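Local atomic coordinates of conserved hypothetical protein (Agrobacterium tumefaciens, PDB entry 2FEX), a protein that is of unknown function but belongs to the DJ-1/PfpI family, related in fold to class I glutamine amidotransferases. Residues L67-G72 with A81-L86; G85-F90 with G108-L113; L96-C101 with V163-S168. One frame throughout, in Å; residues are numbered along the deposited sequence. Where two conformers were deposited one is given.

Interaction 1 (L67-G72 with A81-L86)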
loop_
_atom_site.group_PDB
_atom_site.type_symbol
_atom_site.label_atom_id
_atom_site.label_comp_id
_atom_site.label_asym_id
_atom_site.label_seq_id
_atom_site.Cartn_x
_atom_site.Cartn_y
_atom_site.Cartn_z
ATOM N N LEU A 67 15.869 -7.476 -5.738
ATOM C CA LEU A 67 15.361 -6.335 -6.516
ATOM C C LEU A 67 13.870 -6.559 -6.715
ATOM O O LEU A 67 13.425 -7.567 -7.295
ATOM C CB LEU A 67 16.044 -6.317 -7.872
ATOM C CG LEU A 67 15.480 -5.336 -8.883
ATOM C CD1 LEU A 67 15.769 -3.891 -8.346
ATOM C CD2 LEU A 67 16.135 -5.554 -10.271
ATOM N N VAL A 68 13.074 -5.622 -6.217
ATOM C CA VAL A 68 11.596 -5.769 -6.224
ATOM C C VAL A 68 11.039 -4.624 -7.035
ATOM O O VAL A 68 11.355 -3.458 -6.757
ATOM C CB VAL A 68 11.025 -5.714 -4.792
ATOM C CG1 VAL A 68 9.492 -5.705 -4.821
ATOM C CG2 VAL A 68 11.551 -6.920 -3.987
ATOM N N ILE A 69 10.267 -4.967 -8.064
ATOM C CA ILE A 69 9.773 -3.959 -9.021
ATOM C C ILE A 69 8.232 -3.893 -8.962
ATOM O O ILE A 69 7.554 -4.799 -9.457
ATOM C CB ILE A 69 10.289 -4.238 -10.453
ATOM C CG1 ILE A 69 11.786 -4.532 -10.452
ATOM C CG2 ILE A 69 9.908 -3.069 -11.355
ATOM C CD1 ILE A 69 12.267 -4.961 -11.853
ATOM N N PRO A 70 7.658 -2.832 -8.333
ATOM C CA PRO A 70 6.191 -2.707 -8.352
ATOM C C PRO A 70 5.691 -2.295 -9.755
ATOM O O PRO A 70 6.443 -1.673 -10.573
ATOM C CB PRO A 70 5.872 -1.529 -7.382
ATOM C CG PRO A 70 7.218 -0.690 -7.421
ATOM C CD PRO A 70 8.338 -1.766 -7.570
ATOM N N GLY A 71 4.429 -2.584 -10.042
ATOM C CA GLY A 71 3.820 -2.076 -11.256
ATOM C C GLY A 71 3.355 -0.646 -11.134
ATOM O O GLY A 71 3.830 0.103 -10.236
ATOM N N GLY A 72 2.440 -0.250 -12.045
ATOM C CA GLY A 72 2.054 1.162 -12.081
ATOM C C GLY A 72 1.849 1.542 -13.533
ATOM O O GLY A 72 1.812 0.636 -14.398
ATOM N N ALA A 81 10.915 2.785 -17.669
ATOM C CA ALA A 81 12.362 2.614 -17.684
ATOM C C ALA A 81 12.761 1.318 -18.383
ATOM O O ALA A 81 12.082 0.329 -18.260
ATOM C CB ALA A 81 12.893 2.628 -16.270
ATOM N N ASP A 82 13.929 1.324 -19.053
ATOM C CA ASP A 82 14.488 0.085 -19.584
ATOM C C ASP A 82 15.077 -0.691 -18.394
ATOM O O ASP A 82 15.983 -0.186 -17.725
ATOM C CB ASP A 82 15.611 0.467 -20.581
ATOM C CG ASP A 82 16.361 -0.721 -21.149
ATOM O OD1 ASP A 82 16.062 -1.893 -20.871
ATOM O OD2 ASP A 82 17.298 -0.421 -21.978
ATOM N N LEU A 83 14.580 -1.896 -18.165
ATOM C CA LEU A 83 14.993 -2.681 -16.987
ATOM C C LEU A 83 16.053 -3.716 -17.330
ATOM O O LEU A 83 16.535 -4.391 -16.420
ATOM C CB LEU A 83 13.778 -3.409 -16.379
ATOM C CG LEU A 83 12.687 -2.449 -15.849
ATOM C CD1 LEU A 83 11.501 -3.328 -15.376
ATOM C CD2 LEU A 83 13.230 -1.665 -14.684
ATOM N N GLY A 84 16.390 -3.870 -18.608
ATOM C CA GLY A 84 17.220 -5.029 -19.032
ATOM C C GLY A 84 18.569 -5.096 -18.281
ATOM O O GLY A 84 18.930 -6.179 -17.723
ATOM N N GLY A 85 19.295 -3.970 -18.261
ATOM C CA GLY A 85 20.649 -3.914 -17.632
ATOM C C GLY A 85 20.573 -4.182 -16.131
ATOM O O GLY A 85 21.335 -4.987 -15.596
ATOM N N LEU A 86 19.633 -3.511 -15.468
ATOM C CA LEU A 86 19.433 -3.651 -14.011
ATOM C C LEU A 86 19.076 -5.102 -13.671
ATOM O O LEU A 86 19.684 -5.714 -12.780
ATOM C CB LEU A 86 18.300 -2.715 -13.586
ATOM C CG LEU A 86 17.947 -2.756 -12.113
ATOM C CD1 LEU A 86 19.142 -2.386 -11.176
ATOM C CD2 LEU A 86 16.806 -1.851 -11.775
#

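Interaction 2 (G85-F90 with G108-L113)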
loop_
_atom_site.group_PDB
_atom_site.type_symbol
_atom_site.label_atom_id
_atom_site.label_comp_id
_atom_site.label_asym_id
_atom_site.label_seq_id
_atom_site.Cartn_x
_atom_site.Cartn_y
_atom_site.Cartn_z
ATOM N N GLY A 85 19.295 -3.970 -18.261
ATOM C CA GLY A 85 20.649 -3.914 -17.632
ATOM C C GLY A 85 20.573 -4.182 -16.131
ATOM O O GLY A 85 21.335 -4.987 -15.596
ATOM N N LEU A 86 19.633 -3.511 -15.468
ATOM C CA LEU A 86 19.433 -3.651 -14.011
ATOM C C LEU A 86 19.076 -5.102 -13.671
ATOM O O LEU A 86 19.684 -5.714 -12.780
ATOM C CB LEU A 86 18.300 -2.715 -13.586
ATOM C CG LEU A 86 17.947 -2.756 -12.113
ATOM C CD1 LEU A 86 19.142 -2.386 -11.176
ATOM C CD2 LEU A 86 16.806 -1.851 -11.775
ATOM N N VAL A 87 18.125 -5.673 -14.405
ATOM C CA VAL A 87 17.718 -7.038 -14.088
ATOM C C VAL A 87 18.876 -8.021 -14.304
ATOM O O VAL A 87 19.129 -8.888 -13.451
ATOM C CB VAL A 87 16.471 -7.407 -14.893
ATOM C CG1 VAL A 87 16.179 -8.915 -14.844
ATOM C CG2 VAL A 87 15.295 -6.622 -14.361
ATOM N N LYS A 88 19.561 -7.873 -15.431
ATOM C CA LYS A 88 20.733 -8.746 -15.739
ATOM C C LYS A 88 21.815 -8.638 -14.648
ATOM O O LYS A 88 22.363 -9.649 -14.231
ATOM C CB LYS A 88 21.275 -8.482 -17.137
ATOM C CG LYS A 88 22.466 -9.407 -17.521
ATOM C CD LYS A 88 22.817 -9.265 -18.977
ATOM C CE LYS A 88 24.063 -10.083 -19.370
ATOM N NZ LYS A 88 24.196 -11.425 -18.702
ATOM N N ARG A 89 22.115 -7.417 -14.212
ATOM C CA ARG A 89 23.080 -7.172 -13.136
ATOM C C ARG A 89 22.743 -8.027 -11.907
ATOM O O ARG A 89 23.598 -8.682 -11.347
ATOM C CB ARG A 89 23.130 -5.659 -12.783
ATOM C CG ARG A 89 24.166 -5.194 -11.747
ATOM C CD ARG A 89 24.171 -3.627 -11.499
ATOM N NE ARG A 89 23.715 -2.860 -12.661
ATOM C CZ ARG A 89 22.946 -1.783 -12.595
ATOM N NH1 ARG A 89 22.555 -1.312 -11.446
ATOM N NH2 ARG A 89 22.570 -1.164 -13.695
ATOM N N PHE A 90 21.481 -7.986 -11.505
ATOM C CA PHE A 90 21.002 -8.748 -10.341
ATOM C C PHE A 90 20.966 -10.261 -10.569
ATOM O O PHE A 90 21.424 -11.050 -9.716
ATOM C CB PHE A 90 19.658 -8.163 -9.860
ATOM C CG PHE A 90 19.846 -7.000 -8.958
ATOM C CD1 PHE A 90 20.259 -5.763 -9.474
ATOM C CD2 PHE A 90 19.771 -7.179 -7.547
ATOM C CE1 PHE A 90 20.496 -4.664 -8.586
ATOM C CE2 PHE A 90 20.003 -6.139 -6.660
ATOM C CZ PHE A 90 20.385 -4.861 -7.167
ATOM N N GLY A 108 9.078 -10.180 -18.116
ATOM C CA GLY A 108 8.998 -11.085 -19.275
ATOM C C GLY A 108 9.742 -10.502 -20.478
ATOM O O GLY A 108 10.358 -11.219 -21.256
ATOM N N GLY A 109 9.708 -9.179 -20.629
ATOM C CA GLY A 109 10.380 -8.516 -21.784
ATOM C C GLY A 109 11.917 -8.531 -21.707
ATOM O O GLY A 109 12.596 -8.338 -22.726
ATOM N N THR A 110 12.458 -8.793 -20.510
ATOM C CA THR A 110 13.915 -9.011 -20.338
ATOM C C THR A 110 14.370 -10.420 -20.661
ATOM O O THR A 110 15.599 -10.687 -20.665
ATOM C CB THR A 110 14.391 -8.713 -18.882
ATOM O OG1 THR A 110 13.933 -9.779 -18.002
ATOM C CG2 THR A 110 13.925 -7.305 -18.427
ATOM N N GLY A 111 13.414 -11.341 -20.877
ATOM C CA GLY A 111 13.736 -12.762 -21.090
ATOM C C GLY A 111 13.822 -13.602 -19.814
ATOM O O GLY A 111 13.926 -14.849 -19.903
ATOM N N VAL A 112 13.764 -12.958 -18.634
ATOM C CA VAL A 112 13.990 -13.664 -17.373
ATOM C C VAL A 112 12.879 -14.683 -17.033
ATOM O O VAL A 112 13.042 -15.557 -16.163
ATOM C CB VAL A 112 14.209 -12.651 -16.221
ATOM C CG1 VAL A 112 12.883 -11.996 -15.770
ATOM C CG2 VAL A 112 14.927 -13.308 -15.082
ATOM N N LEU A 113 11.717 -14.543 -17.689
ATOM C CA LEU A 113 10.626 -15.508 -17.428
ATOM C C LEU A 113 10.644 -16.695 -18.409
ATOM O O LEU A 113 9.732 -17.500 -18.401
ATOM C CB LEU A 113 9.258 -14.814 -17.477
ATOM C CG LEU A 113 9.135 -13.579 -16.618
ATOM C CD1 LEU A 113 7.695 -12.985 -16.662
ATOM C CD2 LEU A 113 9.583 -13.897 -15.176
#

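Interaction 3 (L96-C101 with V163-S168)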
loop_
_atom_site.group_PDB
_atom_site.type_symbol
_atom_site.label_atom_id
_atom_site.label_comp_id
_atom_site.label_asym_id
_atom_site.label_seq_id
_atom_site.Cartn_x
_atom_site.Cartn_y
_atom_site.Cartn_z
ATOM N N LEU A 96 17.573 -12.567 -6.020
ATOM C CA LEU A 96 16.125 -12.578 -6.264
ATOM C C LEU A 96 15.699 -11.365 -7.092
ATOM O O LEU A 96 16.108 -10.247 -6.766
ATOM C CB LEU A 96 15.403 -12.473 -4.899
ATOM C CG LEU A 96 13.889 -12.291 -4.916
ATOM C CD1 LEU A 96 13.275 -13.524 -5.641
ATOM C CD2 LEU A 96 13.378 -12.225 -3.457
ATOM N N VAL A 97 14.893 -11.589 -8.127
ATOM C CA VAL A 97 14.266 -10.462 -8.867
ATOM C C VAL A 97 12.742 -10.688 -8.783
ATOM O O VAL A 97 12.318 -11.810 -9.045
ATOM C CB VAL A 97 14.738 -10.382 -10.325
ATOM C CG1 VAL A 97 13.926 -9.338 -11.085
ATOM C CG2 VAL A 97 16.211 -9.979 -10.322
ATOM N N ALA A 98 11.955 -9.685 -8.383
ATOM C CA ALA A 98 10.501 -9.916 -8.144
ATOM C C ALA A 98 9.801 -8.788 -8.895
ATOM O O ALA A 98 10.221 -7.593 -8.792
ATOM C CB ALA A 98 10.161 -9.802 -6.673
ATOM N N GLY A 99 8.730 -9.133 -9.603
ATOM C CA GLY A 99 7.954 -8.117 -10.319
ATOM C C GLY A 99 6.485 -8.440 -10.204
ATOM O O GLY A 99 6.092 -9.602 -10.314
ATOM N N ILE A 100 5.695 -7.383 -9.979
ATOM C CA ILE A 100 4.237 -7.537 -9.818
ATOM C C ILE A 100 3.499 -6.678 -10.860
ATOM O O ILE A 100 3.966 -5.543 -11.283
ATOM C CB ILE A 100 3.852 -7.225 -8.353
ATOM C CG1 ILE A 100 2.320 -7.286 -8.174
ATOM C CG2 ILE A 100 4.388 -5.796 -7.955
ATOM C CD1 ILE A 100 1.925 -7.396 -6.643
ATOM N N CYS A 101 2.366 -7.203 -11.297
ATOM C CA CYS A 101 1.434 -6.447 -12.145
ATOM C C CYS A 101 2.142 -6.080 -13.491
ATOM O O CYS A 101 2.784 -6.961 -14.133
ATOM C CB CYS A 101 0.944 -5.196 -11.343
ATOM S SG CYS A 101 -0.463 -4.258 -12.005
ATOM N N VAL A 163 4.824 -12.440 0.619
ATOM C CA VAL A 163 5.163 -13.695 1.332
ATOM C C VAL A 163 6.243 -14.423 0.493
ATOM O O VAL A 163 7.218 -14.922 1.057
ATOM C CB VAL A 163 3.923 -14.576 1.472
ATOM C CG1 VAL A 163 4.326 -16.014 1.838
ATOM C CG2 VAL A 163 2.919 -13.922 2.460
ATOM N N GLU A 164 6.082 -14.468 -0.843
ATOM C CA GLU A 164 7.047 -15.251 -1.655
ATOM C C GLU A 164 8.439 -14.582 -1.664
ATOM O O GLU A 164 9.460 -15.279 -1.700
ATOM C CB GLU A 164 6.553 -15.464 -3.086
ATOM C CG GLU A 164 5.324 -16.373 -3.181
ATOM C CD GLU A 164 5.607 -17.838 -2.747
ATOM O OE1 GLU A 164 6.796 -18.272 -2.572
ATOM O OE2 GLU A 164 4.607 -18.571 -2.557
ATOM N N ILE A 165 8.473 -13.239 -1.596
ATOM C CA ILE A 165 9.753 -12.525 -1.527
ATOM C C ILE A 165 10.423 -12.866 -0.217
ATOM O O ILE A 165 11.627 -13.245 -0.187
ATOM C CB ILE A 165 9.538 -11.007 -1.638
ATOM C CG1 ILE A 165 9.106 -10.712 -3.096
ATOM C CG2 ILE A 165 10.791 -10.200 -1.247
ATOM C CD1 ILE A 165 8.482 -9.330 -3.333
ATOM N N LEU A 166 9.647 -12.786 0.869
ATOM C CA LEU A 166 10.195 -13.138 2.176
ATOM C C LEU A 166 10.656 -14.596 2.270
ATOM O O LEU A 166 11.726 -14.846 2.800
ATOM C CB LEU A 166 9.193 -12.839 3.275
ATOM C CG LEU A 166 8.929 -11.334 3.445
ATOM C CD1 LEU A 166 7.859 -11.188 4.484
ATOM C CD2 LEU A 166 10.244 -10.550 3.787
ATOM N N LYS A 167 9.872 -15.518 1.728
ATOM C CA LYS A 167 10.300 -16.926 1.711
ATOM C C LYS A 167 11.603 -17.108 0.940
ATOM O O LYS A 167 12.507 -17.819 1.417
ATOM C CB LYS A 167 9.227 -17.829 1.104
ATOM C CG LYS A 167 7.981 -17.967 2.022
ATOM C CD LYS A 167 7.001 -18.924 1.345
ATOM C CE LYS A 167 5.932 -19.362 2.347
ATOM N NZ LYS A 167 4.962 -20.361 1.774
ATOM N N SER A 168 11.699 -16.491 -0.248
ATOM C CA SER A 168 12.931 -16.577 -1.072
ATOM C C SER A 168 14.172 -16.146 -0.284
ATOM O O SER A 168 15.276 -16.739 -0.420
ATOM C CB SER A 168 12.827 -15.738 -2.345
ATOM O OG SER A 168 14.054 -15.768 -3.079
#

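Interaction 1 (L67-G72 with A81-L86)
Leu67 sets its two methyl groups against the branched end of Leu86, CD2 lying 3.8 Å from Leu86 CG, while CD1 stands 4.1 Å from Leu86 CD2. The two isobutyl groups meet at a slant, so a methyl of one lies against the branch point of the other. In each leucine a CG anti to the backbone N (chi1 171° in Leu67, 179° in Leu86) carries the branched end toward the other segment. The second pair differs in style. Ile69 and Leu83 reach for each other end on, and a single close approach, Ile69 CD1 to Leu83 CD1 at 4.0 Å, joins them. Extension explains that reach: an anti chi2 of 174° in Ile69 extends CD1 away from CA, toward Leu83, and Leu83 stretches CD1 likewise.

The backbones remain well apart, with Leu67 CA and Leu86 CA 8.9 Å from each other, so side chains alone bridge strand 66-69 and the start of helix 84-92. Leu67 and Ile69 alternate with Val68, which serves the other face of the sheet, where it touches Phe161 and Ile165 of helix 158-168. Ile69 and Leu83 also pack on helix 102-109, through Leu107 and Ala106 respectively. Just ahead of Leu86 the chain is steadied by a capping bond: Gly84 N donates to Asp82 OD1 over 3.0 Å, approaching from above the carboxylate plane.

Strand 66-69, helix 84-92 and strand 96-100, the strands being parallel neighbours, form a beta-alpha-beta crossover, and this contact packs its helix on its first strand. No hydrogen bond crosses between the segments, and all four touching residues are buried. The helix start is therefore held against the sheet by apolar packing, and the Asp82 cap is a bond within its own segment.

Interaction 2 (G85-F90 with G108-L113)
Val87 carries the helix 84-92 side of this contact, pointing its CG1 methyl at the turn that follows helix 102-109. It is the buried, well-packed part: CG1 lies 4.0 Å from Thr110 OG1, the two side chains crossing at about a right angle, and the valine also rests on Leu107. CG1 is anti to the backbone N (chi1 167°), which carries it toward Thr110 and Val112. Val112 is a looser second neighbour, its CB 4.4 Å from Val87 CG1; it was modelled in two conformers, so that approach is less certain. Thr110, partly exposed, lies toward the solvent side. Its OG1 meets the CG1 methyl by van der Waals contact, while its polar bonds go to Val112 N, which donates over 3.2 Å at an angle of 154° in an ST turn, and to Leu107 O. Gly111, with a positive phi of 89°, lets the chain swing out of helical geometry between these two residues. Exposed Lys88 heads away to a salt bridge with Asp92. Only 100 Å² is buried in all, without a hydrogen bond across. Helix 84-92 packs on strand 66-69 through Leu86 and Phe90, and beside helix 102-109 through Val87 on Leu107; the turn after that second helix rests through Val112 and Leu113 on strand 150-153.

Interaction 3 (L96-C101 with V163-S168)
Leu96, at the start of strand 96-100, drapes both methyls over Ser168 in the last turn of helix 158-168: CD1 is 3.5 Å from Ser168 OG, and CD2 is 3.7 Å from Ser168 CB. Its CG is anti to the backbone N (chi1 173°), and from there CD2 also reaches Ile165, standing 4.0 Å from Ile165 CG2 and 3.8 Å from Ile165 O. The hydroxyl of Ser168 thus meets hydrocarbon here, at an exposed edge of the contact; the residue was modelled in two conformers, so its detail is less certain.

Val97 turns to the other face of the sheet. Ala98 returns to this one, its CB 3.8 Å from both CG1 and CD1 of Ile165, so the methyl lies alongside the outer arm of the isoleucine. Ala98 CA and Ile165 CA are 7.2 Å apart. Phe161, one turn earlier on the helix, covers both Ala98 and Ile100. Beyond Gly99 and Ile100 the strand ends at Cys101, which occupies the N-cap position of helix 102-109 with a strained backbone (phi 62°) and touches Glu16 and Asn121.

The axes of strand 96-100 and helix segment 163-168 approach to 9.9 Å and run antiparallel at 179°, as a helix laid along a central parallel strand. Gly99, Cys101 and Ala103 fit the GxCxA pattern of a nucleophile elbow, and this tight strand-to-helix turn is consistent with the cysteine site familiar from DJ-1/PfpI proteins.

Overall arrangement
Interactions 1 and 3 pack helices on the central mixed sheet, in which strands 66-69 and 96-100 are parallel neighbours, and interaction 2 links two elements on one face of it. Interactions 1 and 2 have centres about 8 Å apart, share Gly85 and Leu86 on helix 84-92, and occupy that face. Interaction 3 lies about 13 Å and 14 Å from them, where helix 158-168 covers the opposite face. Interactions 1 and 3 are joined by probable backbone bonds, Ile69 N to Ala98 O (2.7 Å) and Leu67 O to Ala98 N (2.8 Å). Along the chain interaction 1 closes before interaction 3 opens, whereas interactions 2 and 3 interleave. Together they form a three-layer alpha/beta/alpha sandwich around the strand leading to Cys101.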